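Local structure of 3-dehydroquinate dehydratase (Aquifex aeolicus, 2EGZ) at residues A154-I159 / L169-D174. The protein probably catalyses the cis-dehydration of 3-dehydroquinate to 3-dehydroshikimate, the third step of the chorismate pathway, through a Schiff-base intermediate. Residues are numbered along the deposited sequence; the frame is centred on the assembly and turned at random.
Sequences ARLLCI and LISMGD
Leu156 meets the strand with one methyl: its CD2 lies 3.2 Å from Ser171 OG, a close approach of methyl to hydroxyl, and 3.8 Å from Ile170 O. Its CB is already directed to the strand; chi1 of 172° sets CG beside the carbonyl carbon, with CD2 reaching both oxygens, and the side chain also packs on Ile143 and Val145 of strand 140-146. Ser171 turns its hydroxyl to this leucine, with Leu156 CB 4.1 Å from the same OG. One residue on, Leu157 leans in from the flank of the helix and crosses Leu169 at a slant, CD2 to CD1 at 4.2 Å; Leu157 also packs on Phe186. Helix 150-160 and strand 168-172 are the last two elements of a right-handed beta-alpha-beta unit of the TIM barrel; segments 154-159 and 169-172 run antiparallel (170°), closest approach of their axes 8.9 Å. No hydrogen bond joins the two segments; the buried contact is van der Waals packing, methyl on oxygen at Leu156 and methyl on methyl at Leu157. Ser179 OG and Ser188 OG instead bond the strand's backbone at Ser171 N and Leu169 N. Ile170 points from the helix to the active-site side, near the Schiff-base lysine Lys142, substrate-binding Arg180 and a tartrate probably from the crystallisation liquor.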
loop_
_atom_site.group_PDB
_atom_site.type_symbol
_atom_site.label_atom_id
_atom_site.label_comp_id
_atom_site.label_asym_id
_atom_site.label_seq_id
_atom_site.Cartn_x
_atom_site.Cartn_y
_atom_site.Cartn_z
ATOM N N ALA B 154 -20.175 12.733 4.776
ATOM C CA ALA B 154 -20.599 12.924 6.153
ATOM C C ALA B 154 -19.835 11.976 7.076
ATOM O O ALA B 154 -19.382 12.371 8.151
ATOM C CB ALA B 154 -22.108 12.677 6.264
ATOM N N ARG B 155 -19.683 10.726 6.640
ATOM C CA ARG B 155 -18.994 9.708 7.429
ATOM C C ARG B 155 -17.527 10.052 7.677
ATOM O O ARG B 155 -17.053 9.989 8.811
ATOM C CB ARG B 155 -19.120 8.345 6.733
ATOM C CG ARG B 155 -18.696 7.153 7.584
ATOM C CD ARG B 155 -19.280 5.857 7.022
ATOM N NE ARG B 155 -18.830 5.581 5.658
ATOM C CZ ARG B 155 -17.622 5.118 5.342
ATOM N NH1 ARG B 155 -17.307 4.900 4.071
ATOM N NH2 ARG B 155 -16.730 4.873 6.293
ATOM N N LEU B 156 -16.807 10.420 6.623
ATOM C CA LEU B 156 -15.399 10.776 6.774
ATOM C C LEU B 156 -15.244 11.915 7.776
ATOM O O LEU B 156 -14.394 11.866 8.669
ATOM C CB LEU B 156 -14.797 11.217 5.433
ATOM C CG LEU B 156 -13.375 11.800 5.526
ATOM C CD1 LEU B 156 -12.414 10.714 6.004
ATOM C CD2 LEU B 156 -12.932 12.353 4.172
ATOM N N LEU B 157 -16.070 12.944 7.630
ATOM C CA LEU B 157 -15.986 14.103 8.517
ATOM C C LEU B 157 -16.344 13.776 9.959
ATOM O O LEU B 157 -15.643 14.181 10.890
ATOM C CB LEU B 157 -16.884 15.226 7.994
ATOM C CG LEU B 157 -16.475 15.774 6.622
ATOM C CD1 LEU B 157 -17.559 16.686 6.073
ATOM C CD2 LEU B 157 -15.155 16.528 6.748
ATOM N N CYS B 158 -17.426 13.034 10.147
ATOM C CA CYS B 158 -17.859 12.678 11.492
ATOM C C CYS B 158 -16.940 11.705 12.220
ATOM O O CYS B 158 -16.684 11.861 13.417
ATOM C CB CYS B 158 -19.274 12.115 11.443
ATOM S SG CYS B 158 -20.459 13.369 10.942
ATOM N N ILE B 159 -16.445 10.703 11.505
ATOM C CA ILE B 159 -15.566 9.720 12.121
ATOM C C ILE B 159 -14.222 10.338 12.500
ATOM O O ILE B 159 -13.592 9.930 13.480
ATOM C CB ILE B 159 -15.348 8.522 11.174
ATOM C CG1 ILE B 159 -16.674 7.786 10.966
ATOM C CG2 ILE B 159 -14.293 7.578 11.737
ATOM C CD1 ILE B 159 -17.279 7.214 12.228
ATOM N N LEU B 169 -8.527 16.655 5.923
ATOM C CA LEU B 169 -9.557 15.759 5.419
ATOM C C LEU B 169 -10.046 16.172 4.051
ATOM O O LEU B 169 -10.422 17.325 3.846
ATOM C CB LEU B 169 -10.739 15.751 6.383
ATOM C CG LEU B 169 -10.367 15.389 7.819
ATOM C CD1 LEU B 169 -11.569 15.600 8.721
ATOM C CD2 LEU B 169 -9.887 13.944 7.864
ATOM N N ILE B 170 -10.060 15.226 3.120
ATOM C CA ILE B 170 -10.518 15.522 1.773
ATOM C C ILE B 170 -11.343 14.389 1.189
ATOM O O ILE B 170 -10.872 13.254 1.108
ATOM C CB ILE B 170 -9.331 15.761 0.813
ATOM C CG1 ILE B 170 -8.442 16.885 1.345
ATOM C CG2 ILE B 170 -9.846 16.124 -0.573
ATOM C CD1 ILE B 170 -7.113 16.981 0.654
ATOM N N SER B 171 -12.582 14.693 0.815
ATOM C CA SER B 171 -13.433 13.707 0.158
ATOM C C SER B 171 -13.315 14.110 -1.307
ATOM O O SER B 171 -13.820 15.162 -1.705
ATOM C CB SER B 171 -14.892 13.825 0.610
ATOM O OG SER B 171 -15.054 13.360 1.935
ATOM N N MET B 172 -12.625 13.292 -2.098
ATOM C CA MET B 172 -12.431 13.583 -3.514
ATOM C C MET B 172 -13.671 13.232 -4.332
ATOM O O MET B 172 -14.532 12.470 -3.884
ATOM C CB MET B 172 -11.213 12.817 -4.051
ATOM C CG MET B 172 -9.886 13.163 -3.360
ATOM S SD MET B 172 -8.408 12.317 -4.033
ATOM C CE MET B 172 -8.747 10.608 -3.540
ATOM N N GLY B 173 -13.766 13.801 -5.531
ATOM C CA GLY B 173 -14.907 13.515 -6.382
ATOM C C GLY B 173 -15.987 14.570 -6.282
ATOM O O GLY B 173 -15.920 15.453 -5.428
ATOM N N ASP B 174 -16.992 14.480 -7.147
ATOM C CA ASP B 174 -18.068 15.462 -7.141
ATOM C C ASP B 174 -18.853 15.491 -5.836
ATOM O O ASP B 174 -19.228 16.562 -5.356
ATOM C CB ASP B 174 -19.023 15.231 -8.322
ATOM C CG ASP B 174 -19.420 13.777 -8.489
ATOM O OD1 ASP B 174 -19.729 13.116 -7.474
ATOM O OD2 ASP B 174 -19.441 13.296 -9.645
#